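Local coordinates for protein cytochrome P450 monooxygenase (Rhodococcus sp. ECU0066, PDB 6KBH) that probably inserts oxygen into organic substrates at its heme, with electrons passed through FMN and a [2Fe-2S] cluster in one chain, at residues A[126-129]-A[130-134]; A[441-445]-A[446-450]; A[484-487]-A[488-491]; A[752-756]-A[757-761]. All coordinates share one frame; numbering follows the deposited sequence.

Interaction 1. Residues A[126-129]-A[130-134]. With HEM (protoporphyrin IX containing Fe), chain C.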
loop_
_atom_site.group_PDB
_atom_site.type_symbol
_atom_site.label_atom_id
_atom_site.label_comp_id
_atom_site.label_asym_id
_atom_site.label_seq_id
_atom_site.Cartn_x
_atom_site.Cartn_y
_atom_site.Cartn_z
ATOM N N VAL A 126 -15.907 -12.831 -9.573
ATOM C CA VAL A 126 -14.724 -13.670 -9.421
ATOM C C VAL A 126 -14.682 -14.697 -10.540
ATOM O O VAL A 126 -13.601 -15.055 -11.015
ATOM C CB VAL A 126 -14.676 -14.354 -8.038
ATOM C CG1 VAL A 126 -13.258 -14.785 -7.719
ATOM C CG2 VAL A 126 -15.197 -13.428 -6.952
ATOM N N ASN A 127 -15.852 -15.144 -10.982
ATOM C CA ASN A 127 -16.019 -16.080 -12.077
ATOM C C ASN A 127 -16.313 -15.399 -13.401
ATOM O O ASN A 127 -16.146 -16.025 -14.452
ATOM C CB ASN A 127 -17.178 -17.016 -11.763
ATOM C CG ASN A 127 -17.228 -17.381 -10.319
ATOM O OD1 ASN A 127 -18.294 -17.413 -9.707
ATOM N ND2 ASN A 127 -16.073 -17.702 -9.764
ATOM N N GLU A 128 -16.771 -14.152 -13.374
ATOM C CA GLU A 128 -17.288 -13.531 -14.582
ATOM C C GLU A 128 -16.188 -13.338 -15.606
ATOM O O GLU A 128 -15.140 -12.756 -15.309
ATOM C CB GLU A 128 -17.916 -12.182 -14.269
ATOM C CG GLU A 128 -18.999 -12.245 -13.254
ATOM C CD GLU A 128 -19.893 -11.043 -13.331
ATOM O OE1 GLU A 128 -20.229 -10.619 -14.456
ATOM O OE2 GLU A 128 -20.222 -10.499 -12.263
ATOM N N ASP A 129 -16.440 -13.810 -16.815
ATOM C CA ASP A 129 -15.577 -13.439 -17.913
ATOM C C ASP A 129 -15.916 -12.032 -18.384
ATOM O O ASP A 129 -16.886 -11.408 -17.945
ATOM C CB ASP A 129 -15.713 -14.426 -19.067
ATOM C CG ASP A 129 -15.136 -15.783 -18.743
ATOM O OD1 ASP A 129 -14.927 -16.067 -17.543
ATOM O OD2 ASP A 129 -14.881 -16.560 -19.683
ATOM N N GLU A 130 -15.088 -11.533 -19.279
ATOM C CA GLU A 130 -15.429 -10.349 -20.033
ATOM C C GLU A 130 -16.397 -10.732 -21.149
ATOM O O GLU A 130 -16.449 -11.893 -21.561
ATOM C CB GLU A 130 -14.156 -9.711 -20.585
ATOM C CG GLU A 130 -13.160 -9.324 -19.503
ATOM C CD GLU A 130 -13.748 -8.363 -18.479
ATOM O OE1 GLU A 130 -14.616 -7.545 -18.852
ATOM O OE2 GLU A 130 -13.347 -8.429 -17.298
ATOM N N PRO A 131 -17.188 -9.776 -21.657
ATOM C CA PRO A 131 -17.184 -8.347 -21.322
ATOM C C PRO A 131 -18.070 -7.947 -20.138
ATOM O O PRO A 131 -18.207 -6.754 -19.873
ATOM C CB PRO A 131 -17.697 -7.702 -22.609
ATOM C CG PRO A 131 -18.633 -8.717 -23.170
ATOM C CD PRO A 131 -18.101 -10.073 -22.775
ATOM N N ALA A 132 -18.650 -8.916 -19.431
ATOM C CA ALA A 132 -19.565 -8.578 -18.346
ATOM C C ALA A 132 -18.841 -8.111 -17.088
ATOM O O ALA A 132 -19.391 -7.308 -16.325
ATOM C CB ALA A 132 -20.455 -9.779 -18.018
ATOM N N HIS A 133 -17.612 -8.582 -16.863
ATOM C CA HIS A 133 -16.977 -8.412 -15.558
ATOM C C HIS A 133 -16.554 -6.966 -15.311
ATOM O O HIS A 133 -16.827 -6.408 -14.241
ATOM C CB HIS A 133 -15.777 -9.353 -15.439
ATOM C CG HIS A 133 -14.764 -8.919 -14.424
ATOM N ND1 HIS A 133 -13.544 -8.382 -14.774
ATOM C CD2 HIS A 133 -14.789 -8.945 -13.071
ATOM C CE1 HIS A 133 -12.863 -8.092 -13.679
ATOM N NE2 HIS A 133 -13.595 -8.424 -12.632
ATOM N N MET A 134 -15.875 -6.345 -16.280
ATOM C CA MET A 134 -15.289 -5.028 -16.032
ATOM C C MET A 134 -16.332 -3.955 -15.741
ATOM O O MET A 134 -16.162 -3.221 -14.752
ATOM C CB MET A 134 -14.384 -4.624 -17.203
ATOM C CG MET A 134 -12.978 -5.203 -17.146
ATOM S SD MET A 134 -12.218 -5.139 -15.508
ATOM C CE MET A 134 -12.152 -3.378 -15.200
HETATM C CHA HEM C . -11.121 -11.525 -5.785
HETATM C CHB HEM C . -7.790 -12.814 -2.223
HETATM C CHC HEM C . -10.583 -10.181 1.420
HETATM C CHD HEM C . -13.863 -8.921 -2.139
HETATM C C1A HEM C . -10.054 -11.999 -4.902
HETATM C C2A HEM C . -9.066 -12.806 -5.628
HETATM C C3A HEM C . -8.140 -13.160 -4.644
HETATM C C4A HEM C . -8.662 -12.533 -3.401
HETATM C CMA HEM C . -6.909 -13.992 -4.823
HETATM C CAA HEM C . -9.021 -13.159 -7.083
HETATM C CBA HEM C . -8.003 -12.402 -7.878
HETATM C CGA HEM C . -8.017 -12.496 -9.367
HETATM O O1A HEM C . -8.703 -13.491 -9.721
HETATM O O2A HEM C . -7.337 -11.553 -9.857
HETATM C C1B HEM C . -8.208 -12.247 -0.903
HETATM C C2B HEM C . -7.437 -12.421 0.413
HETATM C C3B HEM C . -8.315 -11.591 1.547
HETATM C C4B HEM C . -9.506 -11.025 0.797
HETATM C CMB HEM C . -6.172 -13.182 0.618
HETATM C CAB HEM C . -8.026 -11.442 3.001
HETATM C CBB HEM C . -6.674 -10.962 3.401
HETATM C C1C HEM C . -11.646 -9.723 0.480
HETATM C C2C HEM C . -12.614 -8.938 1.200
HETATM C C3C HEM C . -13.535 -8.580 0.241
HETATM C C4C HEM C . -13.019 -9.188 -0.977
HETATM C CMC HEM C . -12.618 -8.586 2.651
HETATM C CAC HEM C . -14.754 -7.733 0.440
HETATM C CBC HEM C . -16.112 -8.337 0.406
HETATM C C1D HEM C . -13.264 -9.579 -3.306
HETATM C C2D HEM C . -14.064 -9.358 -4.555
HETATM C C3D HEM C . -13.210 -10.175 -5.706
HETATM C C4D HEM C . -12.045 -10.739 -4.943
HETATM C CMD HEM C . -15.328 -8.583 -4.688
HETATM C CAD HEM C . -13.530 -10.294 -7.154
HETATM C CBD HEM C . -13.188 -9.103 -7.988
HETATM C CGD HEM C . -13.088 -9.312 -9.455
HETATM O O1D HEM C . -12.960 -10.543 -9.662
HETATM O O2D HEM C . -13.144 -8.215 -10.066
HETATM N NA HEM C . -9.831 -11.820 -3.532
HETATM N NB HEM C . -9.402 -11.358 -0.696
HETATM N NC HEM C . -11.874 -9.892 -0.867
HETATM N ND HEM C . -11.966 -10.385 -3.432
HETATM FE FE HEM C . -10.743 -11.005 -2.006
#
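The backbone folds back where H133 N gives a weak hydrogen bond to D129 O (3.1 Å, N-H...O angle 128°), a bend that contains the cis peptide before P131 and brings the CA atoms of E128 and H133 to 5.2 Å. Across the bend, CB of E128 lies 3.7 Å from CB of H133. The chi1 of H133 (158°) swings the ring away from its backbone N, setting it between the E130 carboxylate and the heme propionate, each met at the ring edge in the ring plane. ND1 donates to E130 OE2, and NE2 gives a nearly straight bond to propionate oxygen O2D of the heme (2.6 Å, 170°). H133 and R137, four residues on, form the His-x-x-x-Arg pair familiar at the start of helix C in cytochromes P450, and R137 also binds the heme. Because both imidazole nitrogens donate to carboxylates, a positively charged ring is plausible. E130 bends at chi2 to reach back, and the syn lone pair of OE1 takes M134 N (3.1 Å), tying the glutamate to the first turn of the helix. H391 stacks on the H133 ring. E128 OE2 accepts from Y271, while V126 brings CG2 to 3.6 Å from heme CAD.

Interaction 2. Residues A[441-445]-A[446-450]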
loop_
_atom_site.group_PDB
_atom_site.type_symbol
_atom_site.label_atom_id
_atom_site.label_comp_id
_atom_site.label_asym_id
_atom_site.label_seq_id
_atom_site.Cartn_x
_atom_site.Cartn_y
_atom_site.Cartn_z
ATOM N N VAL A 441 -2.743 -19.007 22.639
ATOM C CA VAL A 441 -1.845 -17.986 23.157
ATOM C C VAL A 441 -2.050 -17.842 24.658
ATOM O O VAL A 441 -3.183 -17.859 25.152
ATOM C CB VAL A 441 -2.052 -16.633 22.444
ATOM C CG1 VAL A 441 -1.670 -16.749 20.979
ATOM C CG2 VAL A 441 -3.486 -16.180 22.576
ATOM N N ARG A 442 -0.942 -17.717 25.378
ATOM C CA ARG A 442 -0.931 -17.419 26.799
ATOM C C ARG A 442 -0.441 -15.992 27.017
ATOM O O ARG A 442 0.223 -15.403 26.160
ATOM C CB ARG A 442 -0.028 -18.399 27.557
ATOM C CG ARG A 442 1.440 -18.121 27.312
ATOM C CD ARG A 442 2.381 -18.782 28.305
ATOM N NE ARG A 442 2.113 -20.200 28.494
ATOM C CZ ARG A 442 3.011 -21.157 28.283
ATOM N NH1 ARG A 442 4.231 -20.842 27.863
ATOM N NH2 ARG A 442 2.689 -22.426 28.482
ATOM N N TRP A 443 -0.789 -15.439 28.176
ATOM C CA TRP A 443 -0.218 -14.179 28.638
ATOM C C TRP A 443 -0.470 -14.064 30.135
ATOM O O TRP A 443 -1.252 -14.822 30.713
ATOM C CB TRP A 443 -0.792 -12.970 27.887
ATOM C CG TRP A 443 -2.200 -12.627 28.253
ATOM C CD1 TRP A 443 -2.614 -11.733 29.199
ATOM C CD2 TRP A 443 -3.384 -13.168 27.668
ATOM N NE1 TRP A 443 -3.987 -11.690 29.241
ATOM C CE2 TRP A 443 -4.482 -12.562 28.307
ATOM C CE3 TRP A 443 -3.623 -14.112 26.667
ATOM C CZ2 TRP A 443 -5.795 -12.873 27.976
ATOM C CZ3 TRP A 443 -4.922 -14.414 26.343
ATOM C CH2 TRP A 443 -5.994 -13.799 26.993
ATOM N N ASP A 444 0.214 -13.103 30.756
ATOM C CA ASP A 444 0.064 -12.853 32.184
ATOM C C ASP A 444 -1.044 -11.828 32.394
ATOM O O ASP A 444 -0.843 -10.644 32.080
ATOM C CB ASP A 444 1.374 -12.357 32.781
ATOM C CG ASP A 444 1.363 -12.350 34.298
ATOM O OD1 ASP A 444 0.289 -12.579 34.896
ATOM O OD2 ASP A 444 2.434 -12.117 34.896
ATOM N N PRO A 445 -2.206 -12.216 32.928
ATOM C CA PRO A 445 -3.328 -11.261 32.996
ATOM C C PRO A 445 -3.073 -10.073 33.905
ATOM O O PRO A 445 -3.414 -8.943 33.537
ATOM C CB PRO A 445 -4.492 -12.125 33.506
ATOM C CG PRO A 445 -4.079 -13.539 33.230
ATOM C CD PRO A 445 -2.594 -13.557 33.393
ATOM N N ALA A 446 -2.505 -10.286 35.095
ATOM C CA ALA A 446 -2.266 -9.164 35.999
ATOM C C ALA A 446 -1.379 -8.108 35.354
ATOM O O ALA A 446 -1.521 -6.913 35.642
ATOM C CB ALA A 446 -1.638 -9.657 37.302
ATOM N N ARG A 447 -0.491 -8.530 34.459
ATOM C CA ARG A 447 0.566 -7.707 33.890
ATOM C C ARG A 447 0.124 -6.906 32.667
ATOM O O ARG A 447 0.958 -6.220 32.065
ATOM C CB ARG A 447 1.754 -8.607 33.533
ATOM C CG ARG A 447 3.041 -7.907 33.155
ATOM C CD ARG A 447 4.148 -8.919 33.082
ATOM N NE ARG A 447 4.532 -9.332 34.424
ATOM C CZ ARG A 447 5.691 -9.017 34.989
ATOM N NH1 ARG A 447 6.583 -8.306 34.315
ATOM N NH2 ARG A 447 5.966 -9.426 36.220
ATOM N N ASN A 448 -1.148 -6.974 32.280
ATOM C CA ASN A 448 -1.616 -6.146 31.180
ATOM C C ASN A 448 -1.226 -4.694 31.443
ATOM O O ASN A 448 -1.534 -4.164 32.521
ATOM C CB ASN A 448 -3.137 -6.229 31.005
ATOM C CG ASN A 448 -3.653 -7.649 30.865
ATOM O OD1 ASN A 448 -4.696 -7.996 31.420
ATOM N ND2 ASN A 448 -2.937 -8.472 30.115
ATOM N N PRO A 449 -0.544 -4.024 30.510
ATOM C CA PRO A 449 -0.356 -2.573 30.658
ATOM C C PRO A 449 -1.677 -1.837 30.775
ATOM O O PRO A 449 -1.707 -0.695 31.251
ATOM C CB PRO A 449 0.393 -2.177 29.378
ATOM C CG PRO A 449 0.953 -3.457 28.829
ATOM C CD PRO A 449 -0.030 -4.518 29.220
ATOM N N GLU A 450 -2.771 -2.492 30.384
ATOM C CA GLU A 450 -4.070 -1.847 30.276
ATOM C C GLU A 450 -4.641 -1.475 31.641
ATOM O O GLU A 450 -5.205 -0.387 31.803
ATOM C CB GLU A 450 -5.020 -2.781 29.529
ATOM C CG GLU A 450 -6.431 -2.276 29.363
ATOM C CD GLU A 450 -7.396 -3.408 29.113
ATOM O OE1 GLU A 450 -7.311 -4.030 28.033
ATOM O OE2 GLU A 450 -8.229 -3.683 30.000
#
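D444 and P445 start a tight bend: R447 N donates to D444 O (3.2 Å), and N448 N donates to P445 O (3.3 Å), closing a type I beta turn from P445 to N448. Proline suits the second place of the bend closed by R447 N, where its ring-fixed phi (-65°) fits. The inner side is the packed one. There N448 turns its amide to the indole of W443, ND2 as modelled lying 3.4 Å from CD1 with the two planes 41° apart, and H416 touches both side chains. H416 also donates to D444 O, so that carbonyl serves two partners. Replacing N448 by an alanine removes the amide and would probably leave a gap beside the W443 ring and H416. The outer side is looser. D444 OD2 comes to the edge of the R447 guanidinium, near its plane, in a long salt bridge (3.5 Å to NE), which the arginine reaches by bending at chi3 (-74°). The turn thereby joins strand 440-442, the central strand of a small antiparallel sheet, to helix 449-452. Since the surface ion pair is long and R447 exposed, the backbone bonds and the buried W443–N448 packing probably do more to fix the bend than charge does.

Interaction 3. Residues A[484-487]-A[488-491]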
loop_
_atom_site.group_PDB
_atom_site.type_symbol
_atom_site.label_atom_id
_atom_site.label_comp_id
_atom_site.label_asym_id
_atom_site.label_seq_id
_atom_site.Cartn_x
_atom_site.Cartn_y
_atom_site.Cartn_z
ATOM N N SER A 484 15.604 27.464 20.006
ATOM C CA SER A 484 15.108 28.653 19.319
ATOM C C SER A 484 16.304 29.442 18.798
ATOM O O SER A 484 17.110 29.953 19.584
ATOM C CB SER A 484 14.252 29.497 20.260
ATOM O OG SER A 484 14.091 30.815 19.766
ATOM N N ILE A 485 16.428 29.533 17.474
ATOM C CA ILE A 485 17.531 30.237 16.829
ATOM C C ILE A 485 17.067 31.467 16.074
ATOM O O ILE A 485 17.892 32.152 15.453
ATOM C CB ILE A 485 18.322 29.303 15.894
ATOM C CG1 ILE A 485 17.367 28.459 15.048
ATOM C CG2 ILE A 485 19.256 28.405 16.699
ATOM C CD1 ILE A 485 18.040 27.739 13.909
ATOM N N ALA A 486 15.771 31.762 16.102
ATOM C CA ALA A 486 15.176 32.967 15.536
ATOM C C ALA A 486 13.745 33.022 16.050
ATOM O O ALA A 486 13.243 32.059 16.636
ATOM C CB ALA A 486 15.216 32.971 14.005
ATOM N N ASP A 487 13.092 34.159 15.837
ATOM C CA ASP A 487 11.697 34.270 16.242
ATOM C C ASP A 487 10.835 33.395 15.342
ATOM O O ASP A 487 10.940 33.459 14.113
ATOM C CB ASP A 487 11.231 35.726 16.195
ATOM C CG ASP A 487 12.295 36.695 16.684
ATOM O OD1 ASP A 487 12.578 36.698 17.900
ATOM O OD2 ASP A 487 12.838 37.459 15.858
ATOM N N ASP A 488 10.003 32.556 15.965
ATOM C CA ASP A 488 9.103 31.638 15.268
ATOM C C ASP A 488 9.860 30.567 14.482
ATOM O O ASP A 488 9.342 30.028 13.503
ATOM C CB ASP A 488 8.141 32.398 14.344
ATOM C CG ASP A 488 7.247 33.361 15.103
ATOM O OD1 ASP A 488 6.770 32.989 16.195
ATOM O OD2 ASP A 488 7.028 34.490 14.613
ATOM N N ILE A 489 11.081 30.234 14.898
ATOM C CA ILE A 489 11.885 29.216 14.228
ATOM C C ILE A 489 12.502 28.303 15.284
ATOM O O ILE A 489 13.255 28.773 16.144
ATOM C CB ILE A 489 12.981 29.837 13.345
ATOM C CG1 ILE A 489 12.363 30.437 12.082
ATOM C CG2 ILE A 489 14.015 28.790 12.966
ATOM C CD1 ILE A 489 13.331 31.233 11.243
ATOM N N LEU A 490 12.188 27.003 15.217
ATOM C CA LEU A 490 12.837 25.987 16.041
ATOM C C LEU A 490 13.978 25.344 15.274
ATOM O O LEU A 490 13.941 25.228 14.052
ATOM C CB LEU A 490 11.903 24.846 16.474
ATOM C CG LEU A 490 10.651 24.977 17.328
ATOM C CD1 LEU A 490 10.930 25.626 18.681
ATOM C CD2 LEU A 490 9.644 25.721 16.544
ATOM N N LEU A 491 14.976 24.889 16.013
ATOM C CA LEU A 491 15.964 23.951 15.503
ATOM C C LEU A 491 15.729 22.614 16.196
ATOM O O LEU A 491 15.915 22.496 17.414
ATOM C CB LEU A 491 17.387 24.453 15.735
ATOM C CG LEU A 491 18.457 23.575 15.077
ATOM C CD1 LEU A 491 18.307 23.567 13.561
ATOM C CD2 LEU A 491 19.858 24.006 15.478
#
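I485 meets I489 and L491 across the end of a hairpin, where strand 475-486 reverses into strand 489-496. They belong to the six-stranded antiparallel sheet of the FAD-binding FR-type domain, the flavin-binding barrel of ferredoxin reductase relatives. From CB of I485 the chain divides. CG2 lies anti to the carbonyl carbon, whereas CG1 takes the place between the backbone N and the carbonyl carbon (chi1 45°), a torsion that carries it toward the returning strand. CG1 then lies 4.0 Å from CG2 of I489, the two side chains crossing at about a right angle, and 4.1 Å from CB of L491. At the tip, CD1 packs 3.8 Å from CB of L491 and 4.2 Å from its CD1. Substituting an alanine for I485 takes away everything beyond CB, CG1 and CD1 included, and would probably open a gap against L491 and leave I489 CG2 without this neighbour. Next to it, small A486 brings CB to 3.8 Å from CD1 of I489. I489 also touches L539 and I586, and its side chain is about 7 Å from the FMN at the nearest. The reversal itself is a type II turn from A486 to I489, with a weak bond from I489 N to A486 O (3.3 Å). D488 takes the positive phi (66°) of the third position, and its backbone pairs with H540. With so weak a closing bond, the hairpin end probably relies largely on the packing of I485 on I489 and L491, while T615 holds the D487 carboxylate at the polar, exposed turn.

Interaction 4. Residues A[752-756]-A[757-761]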
loop_
_atom_site.group_PDB
_atom_site.type_symbol
_atom_site.label_atom_id
_atom_site.label_comp_id
_atom_site.label_asym_id
_atom_site.label_seq_id
_atom_site.Cartn_x
_atom_site.Cartn_y
_atom_site.Cartn_z
ATOM N N VAL A 752 4.267 13.524 -21.742
ATOM C CA VAL A 752 3.510 13.948 -20.575
ATOM C C VAL A 752 3.428 15.469 -20.536
ATOM O O VAL A 752 4.333 16.179 -20.989
ATOM C CB VAL A 752 4.151 13.392 -19.287
ATOM C CG1 VAL A 752 4.500 11.935 -19.458
ATOM C CG2 VAL A 752 5.396 14.139 -18.988
ATOM N N ASP A 753 2.310 15.964 -20.005
ATOM C CA ASP A 753 2.138 17.387 -19.721
ATOM C C ASP A 753 2.654 17.634 -18.305
ATOM O O ASP A 753 1.908 17.639 -17.324
ATOM C CB ASP A 753 0.679 17.794 -19.884
ATOM C CG ASP A 753 0.503 19.288 -20.064
ATOM O OD1 ASP A 753 1.522 20.008 -20.127
ATOM O OD2 ASP A 753 -0.660 19.740 -20.145
ATOM N N HIS A 754 3.972 17.816 -18.210
ATOM C CA HIS A 754 4.629 18.009 -16.921
ATOM C C HIS A 754 4.109 19.256 -16.218
ATOM O O HIS A 754 4.072 20.342 -16.804
ATOM C CB HIS A 754 6.138 18.135 -17.118
ATOM C CG HIS A 754 6.858 16.830 -17.227
ATOM N ND1 HIS A 754 6.842 15.881 -16.226
ATOM C CD2 HIS A 754 7.651 16.331 -18.203
ATOM C CE1 HIS A 754 7.579 14.847 -16.590
ATOM N NE2 HIS A 754 8.084 15.096 -17.785
ATOM N N ARG A 755 3.708 19.099 -14.946
ATOM C CA ARG A 755 3.262 20.236 -14.145
ATOM C C ARG A 755 3.728 20.171 -12.698
ATOM O O ARG A 755 3.152 20.851 -11.842
ATOM C CB ARG A 755 1.754 20.352 -14.166
ATOM C CG ARG A 755 1.275 20.708 -15.514
ATOM C CD ARG A 755 -0.173 20.872 -15.557
ATOM N NE ARG A 755 -0.547 21.147 -16.927
ATOM C CZ ARG A 755 -1.800 21.234 -17.322
ATOM N NH1 ARG A 755 -2.758 21.074 -16.425
ATOM N NH2 ARG A 755 -2.094 21.484 -18.589
ATOM N N ASP A 756 4.738 19.372 -12.403
ATOM C CA ASP A 756 5.326 19.350 -11.081
ATOM C C ASP A 756 6.415 20.412 -10.989
ATOM O O ASP A 756 6.729 21.110 -11.956
ATOM C CB ASP A 756 5.907 17.976 -10.789
ATOM C CG ASP A 756 6.879 17.532 -11.858
ATOM O OD1 ASP A 756 6.596 17.767 -13.049
ATOM O OD2 ASP A 756 7.934 16.969 -11.512
ATOM N N LEU A 757 7.008 20.528 -9.804
ATOM C CA LEU A 757 8.169 21.379 -9.601
ATOM C C LEU A 757 9.372 20.584 -9.104
ATOM O O LEU A 757 10.382 21.185 -8.721
ATOM C CB LEU A 757 7.836 22.514 -8.626
ATOM C CG LEU A 757 6.422 23.118 -8.632
ATOM C CD1 LEU A 757 6.347 24.294 -7.675
ATOM C CD2 LEU A 757 5.964 23.556 -10.022
ATOM N N VAL A 758 9.297 19.252 -9.107
ATOM C CA VAL A 758 10.370 18.443 -8.537
ATOM C C VAL A 758 11.392 18.001 -9.586
ATOM O O VAL A 758 12.594 17.951 -9.294
ATOM C CB VAL A 758 9.779 17.233 -7.782
ATOM C CG1 VAL A 758 8.730 16.526 -8.615
ATOM C CG2 VAL A 758 10.874 16.254 -7.376
ATOM N N LEU A 759 10.961 17.703 -10.809
ATOM C CA LEU A 759 11.864 17.136 -11.800
ATOM C C LEU A 759 12.573 18.227 -12.592
ATOM O O LEU A 759 11.937 19.170 -13.077
ATOM C CB LEU A 759 11.109 16.196 -12.742
ATOM C CG LEU A 759 10.638 14.896 -12.079
ATOM C CD1 LEU A 759 9.464 14.289 -12.826
ATOM C CD2 LEU A 759 11.766 13.884 -11.944
ATOM N N THR A 760 13.891 18.083 -12.716
ATOM C CA THR A 760 14.707 18.993 -13.509
ATOM C C THR A 760 14.206 19.043 -14.947
ATOM O O THR A 760 13.617 18.084 -15.451
ATOM C CB THR A 760 16.167 18.541 -13.490
ATOM O OG1 THR A 760 16.382 17.582 -14.533
ATOM C CG2 THR A 760 16.503 17.896 -12.153
ATOM N N LYS A 761 14.452 20.174 -15.616
ATOM C CA LYS A 761 13.985 20.335 -16.989
ATOM C C LYS A 761 14.564 19.275 -17.918
ATOM O O LYS A 761 13.959 18.976 -18.954
ATOM C CB LYS A 761 14.319 21.739 -17.508
ATOM C CG LYS A 761 13.579 22.106 -18.788
ATOM C CD LYS A 761 12.069 22.032 -18.588
ATOM C CE LYS A 761 11.344 21.779 -19.904
ATOM N NZ LYS A 761 11.577 20.395 -20.415
#
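D756 reaches over to the backbone of L759 in the loop between strand 749-753 and helix 761-766 of the plant-type [2Fe-2S] ferredoxin domain. At the start of the loop, R755 NH2 forms a salt bridge with D753 OD2 at the strand's end (2.7 Å), and the same guanidinium pairs with E698. L757 opens the second segment; its backbone bonds to that of G738, within the cluster-binding loop. V758 follows, CG1 lying beside D756 OD2 and the side chain packing on M771 and H569, mostly apolar surroundings that suit an aliphatic residue, about 6 Å at the nearest from the cluster. L759 then gives its N-H to D756 OD2 (3.2 Å, 147°), the donor lying above the carboxylate plane. D756 attains this with CG between its backbone N and carbonyl carbon (chi1 54°), so a short acid can hold a main-chain amide three residues on. The buried carboxylate has R764 as a long, weak ion partner. L759 also brings CD1 to 4.2 Å from CE1 of H754, whose ring has V752 CG2 over one face. T760 occupies the N-cap position of helix 761-766, the usual place for a small hydroxyl residue: its OG1 hydrogen-bonds to T762 OG1, and its N to E763 OE1.

How the interactions relate
From the N terminus the four contacts come in series; each closes only a short local loop, and none encloses or crosses another. Interaction 1 shapes the entry to helix 133-139 beside the heme. Interaction 2, with its centre about 49 Å from that of interaction 1, leads from strand 440-442 into helix 449-452, away from the cofactors. The chain then reaches strand 475-486, and interaction 3 turns the first hairpin of the flavin-binding sheet. Interaction 4 lies in the ferredoxin domain, joining strand 749-753 to helix 761-766 near the iron-sulfur cluster. Its nearest atoms are about 21 Å from interaction 3 and about 23 Å from interaction 1.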